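Local coordinates for protein CRISPR pre-crRNA endoribonuclease Cas5d (Mannheimia succiniciproducens, PDB 3KG4) that processes CRISPR precursor RNA as a metal-independent endoribonuclease in antiviral defence, at residues V60-R65 / D113-I118; V54-Y59 / E119-M124; S182-D187 / L210-I215. All blocks are in the same frame, centred on the assembly; numbering follows the deposited sequence.

Overall arrangement
Followed from the N terminus, the chain runs through strand 51-60, whose residues 54-59 enter contact 2 and whose last residue opens segment 60-65 of contact 1. It then passes through strand 66-70, an unmodelled stretch and strand 107-112, turns a corner at Asp-113 and comes back along strand 114-124. Segment 113-118 closes contact 1 and 119-124 closes contact 2, so contact 1 is nested within the loop of contact 2. Contact 3 follows in series, bringing 182-187 to 210-215 around a hairpin. All three reach one antiparallel sheet: backbone hydrogen bonds tie Gly-213 of contact 3 to Val-60 of contact 1, and Ile-215 to Ile-58 of contact 2.

Contact 1. Residues V60-R65 / D113-I118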
# COMPACT_ATOMS: atom_id res chain seq x y z
N VAL A 60 6.84 1.30 -7.19
CA VAL A 60 7.97 1.40 -6.28
C VAL A 60 8.94 2.42 -6.82
O VAL A 60 9.55 2.19 -7.88
CB VAL A 60 8.72 0.07 -6.14
CG1 VAL A 60 9.88 0.24 -5.19
CG2 VAL A 60 7.80 -0.99 -5.65
N LEU A 61 9.13 3.50 -6.07
CA LEU A 61 9.79 4.72 -6.58
C LEU A 61 11.25 4.85 -6.18
O LEU A 61 12.02 5.53 -6.87
CB LEU A 61 9.03 5.96 -6.08
CG LEU A 61 7.56 6.01 -6.45
CD1 LEU A 61 6.92 7.30 -5.93
CD2 LEU A 61 7.43 5.89 -7.97
N LYS A 62 11.65 4.22 -5.08
CA LYS A 62 12.97 4.44 -4.55
C LYS A 62 13.72 3.12 -4.37
O LYS A 62 13.12 2.09 -4.17
CB LYS A 62 12.87 5.21 -3.24
CG LYS A 62 12.56 6.69 -3.42
CD LYS A 62 12.59 7.41 -2.10
CE LYS A 62 13.10 8.83 -2.22
NZ LYS A 62 12.88 9.60 -0.94
N PRO A 63 15.06 3.16 -4.50
CA PRO A 63 15.85 1.95 -4.38
C PRO A 63 15.59 1.24 -3.05
O PRO A 63 15.39 1.88 -2.04
CB PRO A 63 17.30 2.46 -4.47
CG PRO A 63 17.20 3.85 -4.99
CD PRO A 63 15.90 4.37 -4.54
N ILE A 64 15.51 -0.08 -3.13
CA ILE A 64 15.27 -0.97 -2.01
C ILE A 64 16.53 -1.01 -1.12
O ILE A 64 17.58 -1.50 -1.56
CB ILE A 64 14.84 -2.37 -2.53
CG1 ILE A 64 13.59 -2.23 -3.40
CG2 ILE A 64 14.56 -3.34 -1.35
CD1 ILE A 64 13.12 -3.48 -4.12
N ARG A 65 16.42 -0.46 0.09
CA ARG A 65 17.55 -0.40 1.03
C ARG A 65 17.12 -0.67 2.47
O ARG A 65 16.05 -0.24 2.87
CB ARG A 65 18.24 0.95 0.96
CG ARG A 65 19.17 0.98 -0.26
CD ARG A 65 19.85 2.31 -0.45
NE ARG A 65 18.98 3.44 -0.11
CZ ARG A 65 19.11 4.19 0.98
NH1 ARG A 65 20.07 3.95 1.88
NH2 ARG A 65 18.25 5.18 1.19
N ASP A 113 13.96 5.01 3.54
CA ASP A 113 13.70 6.02 2.49
C ASP A 113 12.85 5.47 1.35
O ASP A 113 13.31 5.27 0.23
CB ASP A 113 14.99 6.61 1.95
CG ASP A 113 15.75 7.43 2.98
OD1 ASP A 113 15.12 8.17 3.80
OD2 ASP A 113 17.00 7.35 2.95
N VAL A 114 11.59 5.20 1.66
CA VAL A 114 10.71 4.56 0.73
C VAL A 114 9.73 5.59 0.17
O VAL A 114 9.41 6.57 0.85
CB VAL A 114 9.86 3.44 1.40
CG1 VAL A 114 10.73 2.35 1.97
CG2 VAL A 114 8.95 4.00 2.50
N ALA A 115 9.21 5.28 -1.00
CA ALA A 115 8.07 5.97 -1.58
C ALA A 115 7.39 5.10 -2.60
O ALA A 115 8.04 4.44 -3.43
CB ALA A 115 8.52 7.28 -2.21
N TYR A 116 6.07 5.13 -2.56
CA TYR A 116 5.26 4.34 -3.46
C TYR A 116 4.11 5.16 -4.03
O TYR A 116 3.72 6.17 -3.46
CB TYR A 116 4.67 3.12 -2.77
CG TYR A 116 5.67 2.33 -1.93
CD1 TYR A 116 6.51 1.37 -2.51
CD2 TYR A 116 5.79 2.55 -0.56
CE1 TYR A 116 7.41 0.70 -1.75
CE2 TYR A 116 6.73 1.84 0.20
CZ TYR A 116 7.51 0.91 -0.40
OH TYR A 116 8.46 0.21 0.32
N VAL A 117 3.54 4.65 -5.11
CA VAL A 117 2.16 4.98 -5.48
C VAL A 117 1.33 3.73 -5.34
O VAL A 117 1.70 2.64 -5.84
CB VAL A 117 2.02 5.54 -6.93
CG1 VAL A 117 0.57 5.91 -7.21
CG2 VAL A 117 2.89 6.75 -7.05
N ILE A 118 0.19 3.90 -4.67
CA ILE A 118 -0.82 2.86 -4.53
C ILE A 118 -1.97 3.19 -5.44
O ILE A 118 -2.57 4.29 -5.35
CB ILE A 118 -1.36 2.84 -3.11
CG1 ILE A 118 -0.22 2.65 -2.10
CG2 ILE A 118 -2.47 1.79 -2.98
CD1 ILE A 118 0.72 1.49 -2.44
O HOH W 1 10.33 2.87 -2.39
O HOH W 2 11.22 8.63 1.05
O HOH W 3 15.70 4.39 -0.97
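Leu-61 places CG on the side of its backbone N (chi1 -57°), which lays CG beside the carbonyl oxygen of Ala-115, already touched by CB, while a bend at chi3 (-37°) turns the guanidinium of Arg-65 to Asp-113. The first pair lies where an antiparallel strand pairing in the main sheet of this Cas5 protein ends, as strand 51-60 runs out beside strand 114-124; the second lies beyond it. Val-60 and Tyr-116 form a non-hydrogen-bonded pair with their side chains side by side, Val-60 CG2 lying 4.1 Å from Tyr-116 CD1. Next along, Leu-61 N donates to Ala-115 O at 3.0 Å. The Leu-61 CD1 methyl packs 4.0 Å from Ala-115 CB and also touches Val-117 CG2; from beyond, His-10 of strand 7-13 touches Leu-61 and Trp-12 meets Ala-115.

Past this point water takes over from direct pairing. One molecule accepts from both Lys-62 N and Ala-115 N, 3.0 Å from the latter. The aliphatic part of Lys-62 lies along the Asp-113 carbonyl, with CD 3.2 Å from Asp-113 O, and NZ reaches a second water that donates to Val-114 O. At Asp-113 the chain turns from one sheet into the other. There Arg-65 NH2 makes a weak salt-bridging bond to Asp-113 OD2, 3.1 Å away in the guanidinium plane, the carboxylate tilted 35° to it.

Contact 2. Residues V54-Y59 / E119-M124; sequences VIDKIY and EAHAVM
The imidazole of His-121 carries Val-54 on one face and the carboxylate of Asp-56 at its edge. Val-54 CB makes a CH-pi contact 4.0 Å from the centroid of the His-121 ring, displaced toward the rim. The carboxylate is almost coplanar with the ring, 4° apart, and His-121 ND1 donates nearly straight to the syn lone pair of Asp-56 OD2 at 2.7 Å. His-121 takes the sterically tight chi1 of 67°, with CG between its own N and carbonyl carbon, and this carries the ring over toward strand 54-59. The Tyr-59 ring has Glu-119 OE1 at its edge; Tyr-59 OH donates to that oxygen at 2.8 Å from the syn side, but 35° out of the carboxylate plane. Arg-8 forms a salt bridge to the same oxygen, so OE1 is gripped twice. Glu-119 OE2 instead takes a water, which also accepts from Lys-57 NZ; the direct Lys-57 NZ to Glu-119 OE2 salt bridge is long at 4.0 Å.

Beneath these groups the antiparallel strands contain a classic beta bulge. Glu-119 O accepts from both Asp-56 N, 2.8 Å away, and Lys-57 N, 3.1 Å away, which shifts the pairing by one residue beyond Ile-55 and Ala-120. Those two face the opposite side of the sheet, where helix 35-45 covers them both with Leu-42. In the sheet, strand 51-60 lies between 114-124 and 214-216, and strand 7-13 flanks 114-124 on its far side.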
# COMPACT_ATOMS: atom_id res chain seq x y z
N VAL A 54 -9.59 -2.34 -2.96
CA VAL A 54 -8.87 -3.41 -3.65
C VAL A 54 -7.60 -2.82 -4.30
O VAL A 54 -7.71 -1.91 -5.12
CB VAL A 54 -9.79 -4.08 -4.68
CG1 VAL A 54 -9.02 -5.13 -5.55
CG2 VAL A 54 -10.98 -4.71 -3.97
N ILE A 55 -6.41 -3.36 -3.96
CA ILE A 55 -5.17 -2.82 -4.49
C ILE A 55 -4.96 -3.40 -5.89
O ILE A 55 -5.05 -4.63 -6.09
CB ILE A 55 -3.96 -3.14 -3.60
CG1 ILE A 55 -4.21 -2.71 -2.14
CG2 ILE A 55 -2.70 -2.39 -4.05
CD1 ILE A 55 -4.63 -1.27 -1.98
N ASP A 56 -4.68 -2.52 -6.84
CA ASP A 56 -4.44 -2.93 -8.24
C ASP A 56 -2.97 -2.88 -8.62
O ASP A 56 -2.45 -3.79 -9.30
CB ASP A 56 -5.27 -2.06 -9.18
CG ASP A 56 -6.74 -2.18 -8.92
OD1 ASP A 56 -7.24 -3.32 -8.93
OD2 ASP A 56 -7.39 -1.13 -8.67
N LYS A 57 -2.31 -1.80 -8.28
CA LYS A 57 -0.90 -1.66 -8.63
C LYS A 57 -0.14 -1.02 -7.48
O LYS A 57 -0.66 -0.17 -6.79
CB LYS A 57 -0.74 -0.80 -9.91
CG LYS A 57 -1.36 -1.41 -11.19
CD LYS A 57 -1.17 -0.47 -12.36
CE LYS A 57 -1.59 -1.08 -13.73
NZ LYS A 57 -1.41 0.05 -14.72
N ILE A 58 1.11 -1.39 -7.31
CA ILE A 58 2.01 -0.70 -6.41
C ILE A 58 3.21 -0.26 -7.23
O ILE A 58 3.96 -1.10 -7.73
CB ILE A 58 2.50 -1.65 -5.24
CG1 ILE A 58 1.31 -2.10 -4.38
CG2 ILE A 58 3.59 -0.98 -4.46
CD1 ILE A 58 1.58 -3.39 -3.55
N TYR A 59 3.40 1.05 -7.34
CA TYR A 59 4.58 1.62 -7.97
C TYR A 59 5.66 1.85 -6.94
O TYR A 59 5.43 2.53 -5.95
CB TYR A 59 4.26 2.97 -8.59
CG TYR A 59 3.21 2.95 -9.66
CD1 TYR A 59 3.56 3.00 -11.01
CD2 TYR A 59 1.86 2.88 -9.33
CE1 TYR A 59 2.54 3.03 -12.00
CE2 TYR A 59 0.88 2.87 -10.29
CZ TYR A 59 1.21 2.97 -11.62
OH TYR A 59 0.17 2.99 -12.53
N GLU A 119 -2.28 2.25 -6.34
CA GLU A 119 -3.39 2.39 -7.24
C GLU A 119 -4.43 1.36 -6.85
O GLU A 119 -4.10 0.19 -6.75
CB GLU A 119 -2.92 2.17 -8.68
CG GLU A 119 -3.95 2.49 -9.70
CD GLU A 119 -3.32 2.49 -11.13
OE1 GLU A 119 -2.40 3.29 -11.39
OE2 GLU A 119 -3.77 1.69 -11.96
N ALA A 120 -5.67 1.81 -6.65
CA ALA A 120 -6.71 1.01 -6.04
C ALA A 120 -8.09 1.42 -6.54
O ALA A 120 -8.27 2.55 -7.07
CB ALA A 120 -6.67 1.18 -4.45
N HIS A 121 -9.06 0.55 -6.33
CA HIS A 121 -10.45 0.90 -6.52
C HIS A 121 -11.29 0.35 -5.36
O HIS A 121 -10.81 -0.45 -4.52
CB HIS A 121 -10.95 0.36 -7.88
CG HIS A 121 -11.00 -1.13 -7.96
ND1 HIS A 121 -9.91 -1.91 -8.29
CD2 HIS A 121 -12.02 -1.98 -7.76
CE1 HIS A 121 -10.27 -3.19 -8.28
NE2 HIS A 121 -11.55 -3.25 -7.94
N ALA A 122 -12.54 0.79 -5.29
CA ALA A 122 -13.48 0.34 -4.26
C ALA A 122 -14.44 -0.72 -4.81
O ALA A 122 -14.83 -0.67 -5.97
CB ALA A 122 -14.28 1.56 -3.69
N VAL A 123 -14.79 -1.71 -3.97
CA VAL A 123 -15.84 -2.67 -4.28
C VAL A 123 -16.87 -2.54 -3.16
O VAL A 123 -16.51 -2.20 -2.03
CB VAL A 123 -15.32 -4.13 -4.36
CG1 VAL A 123 -14.74 -4.60 -3.02
CG2 VAL A 123 -16.43 -5.10 -4.81
N MET A 124 -18.15 -2.75 -3.50
CA MET A 124 -19.23 -2.71 -2.53
C MET A 124 -19.29 -4.06 -1.84
O MET A 124 -19.09 -5.08 -2.48
CB MET A 124 -20.59 -2.40 -3.19
CG MET A 124 -20.60 -1.16 -4.08
SD MET A 124 -19.90 0.29 -3.34
CE MET A 124 -20.96 0.49 -1.91
O HOH W 4 -2.99 2.60 -14.25

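Contact 3. Residues S182-D187 / L210-I215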
# COMPACT_ATOMS: atom_id res chain seq x y z
N SER A 182 18.58 -1.49 -13.60
CA SER A 182 18.69 -2.88 -13.15
C SER A 182 17.92 -3.28 -11.87
O SER A 182 18.06 -4.41 -11.39
CB SER A 182 20.18 -3.14 -12.90
OG SER A 182 20.72 -2.23 -11.94
N GLU A 183 17.15 -2.35 -11.28
CA GLU A 183 16.26 -2.67 -10.13
C GLU A 183 14.78 -2.46 -10.53
O GLU A 183 13.86 -2.73 -9.76
CB GLU A 183 16.61 -1.78 -8.93
CG GLU A 183 15.93 -2.14 -7.61
CD GLU A 183 16.41 -1.24 -6.46
OE1 GLU A 183 17.04 -0.17 -6.71
OE2 GLU A 183 16.14 -1.59 -5.31
N PHE A 184 14.59 -2.01 -11.75
CA PHE A 184 13.32 -1.74 -12.34
C PHE A 184 12.49 -3.03 -12.53
O PHE A 184 11.27 -3.01 -12.60
CB PHE A 184 13.61 -1.06 -13.69
CG PHE A 184 12.61 -0.01 -14.08
CD1 PHE A 184 12.18 0.95 -13.18
CD2 PHE A 184 12.13 0.03 -15.38
CE1 PHE A 184 11.27 1.91 -13.55
CE2 PHE A 184 11.21 1.00 -15.76
CZ PHE A 184 10.78 1.94 -14.83
N ASN A 185 13.19 -4.15 -12.69
CA ASN A 185 12.57 -5.43 -12.98
C ASN A 185 13.19 -6.42 -12.03
O ASN A 185 14.42 -6.59 -12.02
CB ASN A 185 12.83 -5.83 -14.43
CG ASN A 185 12.11 -4.93 -15.42
OD1 ASN A 185 10.90 -5.02 -15.58
ND2 ASN A 185 12.87 -4.08 -16.12
N ARG A 186 12.35 -7.00 -11.15
CA ARG A 186 12.81 -7.86 -10.06
C ARG A 186 11.71 -8.86 -9.66
O ARG A 186 10.59 -8.46 -9.44
CB ARG A 186 13.17 -7.07 -8.80
CG ARG A 186 13.78 -7.95 -7.74
CD ARG A 186 13.97 -7.25 -6.39
NE ARG A 186 15.16 -6.43 -6.38
CZ ARG A 186 15.78 -5.99 -5.29
NH1 ARG A 186 15.32 -6.29 -4.08
NH2 ARG A 186 16.87 -5.24 -5.42
N ASP A 187 12.09 -10.12 -9.50
CA ASP A 187 11.18 -11.10 -8.93
C ASP A 187 11.27 -10.95 -7.41
O ASP A 187 12.28 -11.28 -6.81
CB ASP A 187 11.61 -12.50 -9.35
CG ASP A 187 10.66 -13.58 -8.86
OD1 ASP A 187 9.63 -13.30 -8.16
OD2 ASP A 187 10.98 -14.73 -9.18
N LEU A 210 8.06 -7.07 -9.82
CA LEU A 210 8.27 -5.68 -10.21
C LEU A 210 8.56 -5.68 -11.72
O LEU A 210 9.54 -6.27 -12.16
CB LEU A 210 9.47 -5.18 -9.42
CG LEU A 210 9.72 -3.74 -9.09
CD1 LEU A 210 8.45 -2.89 -8.78
CD2 LEU A 210 10.68 -3.77 -7.92
N LYS A 211 7.70 -5.07 -12.49
CA LYS A 211 7.92 -4.97 -13.95
C LYS A 211 7.87 -3.51 -14.31
O LYS A 211 6.86 -2.85 -14.12
CB LYS A 211 6.88 -5.73 -14.74
CG LYS A 211 6.82 -7.19 -14.48
CD LYS A 211 5.66 -7.88 -15.25
CE LYS A 211 6.03 -8.16 -16.73
NZ LYS A 211 4.97 -8.96 -17.49
N ASN A 212 9.00 -2.99 -14.78
CA ASN A 212 9.15 -1.58 -15.03
C ASN A 212 8.62 -0.72 -13.88
O ASN A 212 7.85 0.21 -14.07
CB ASN A 212 8.48 -1.23 -16.35
CG ASN A 212 9.18 -1.91 -17.50
OD1 ASN A 212 10.40 -1.88 -17.59
ND2 ASN A 212 8.43 -2.59 -18.34
N GLY A 213 9.11 -1.03 -12.70
CA GLY A 213 8.84 -0.28 -11.49
C GLY A 213 7.47 -0.50 -10.89
O GLY A 213 7.13 0.18 -9.91
N VAL A 214 6.67 -1.40 -11.45
CA VAL A 214 5.30 -1.61 -11.02
C VAL A 214 4.99 -3.08 -10.69
O VAL A 214 5.39 -4.00 -11.43
CB VAL A 214 4.24 -1.15 -12.09
CG1 VAL A 214 2.79 -1.27 -11.56
CG2 VAL A 214 4.50 0.26 -12.55
N ILE A 215 4.27 -3.27 -9.59
CA ILE A 215 3.78 -4.55 -9.18
C ILE A 215 2.29 -4.60 -9.41
O ILE A 215 1.52 -3.81 -8.81
CB ILE A 215 4.03 -4.82 -7.69
CG1 ILE A 215 5.50 -4.66 -7.38
CG2 ILE A 215 3.52 -6.26 -7.29
CD1 ILE A 215 5.84 -4.55 -5.88
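A type I' turn, Lys-211 to Val-214, joins strands 203-211 and 214-216 in a tight hairpin, and the chain leading into strand 186-195 packs against it. The turn's central residues, Asn-212 and Gly-213, both have positive phi. Their connecting peptide lies over one face of the Phe-184 ring, with Asn-212 C and Gly-213 N above its centre, and Asn-212 CA makes a CH-pi contact 3.6 Å from the centroid of the Phe-184 ring. The backbone of Phe-184 takes hold of the same peptide: Gly-213 N donates to a lone pair of Phe-184 O at 2.9 Å.

Asn-185 grips the turn from its side chain. With CG set beside its own backbone N (chi1 -68°), OD1 accepts from Asn-212 N at 2.9 Å, though the donor stands 50° above the amide carbonyl plane rather than on a lone pair. Both N-H groups at the turn's tip are thus taken up by the incoming chain. One residue on, true strand pairing begins. Arg-186 N donates to Leu-210 O at 3.1 Å and Leu-210 N to Arg-186 O at 2.9 Å, an antiparallel hydrogen-bonded pair, while Asn-185 CA adds a CA-H...O contact to Leu-210 O.

The Arg-186 side chain heads away to a salt bridge with Asp-31, and Glu-183 OE2 accepts from Ile-64 N in the loop after strand 51-60. Leu-210 packs on Val-60 of that strand, which neighbours 214-216, while strand 186-195 borders 203-211 as an outermost strand of the sheet.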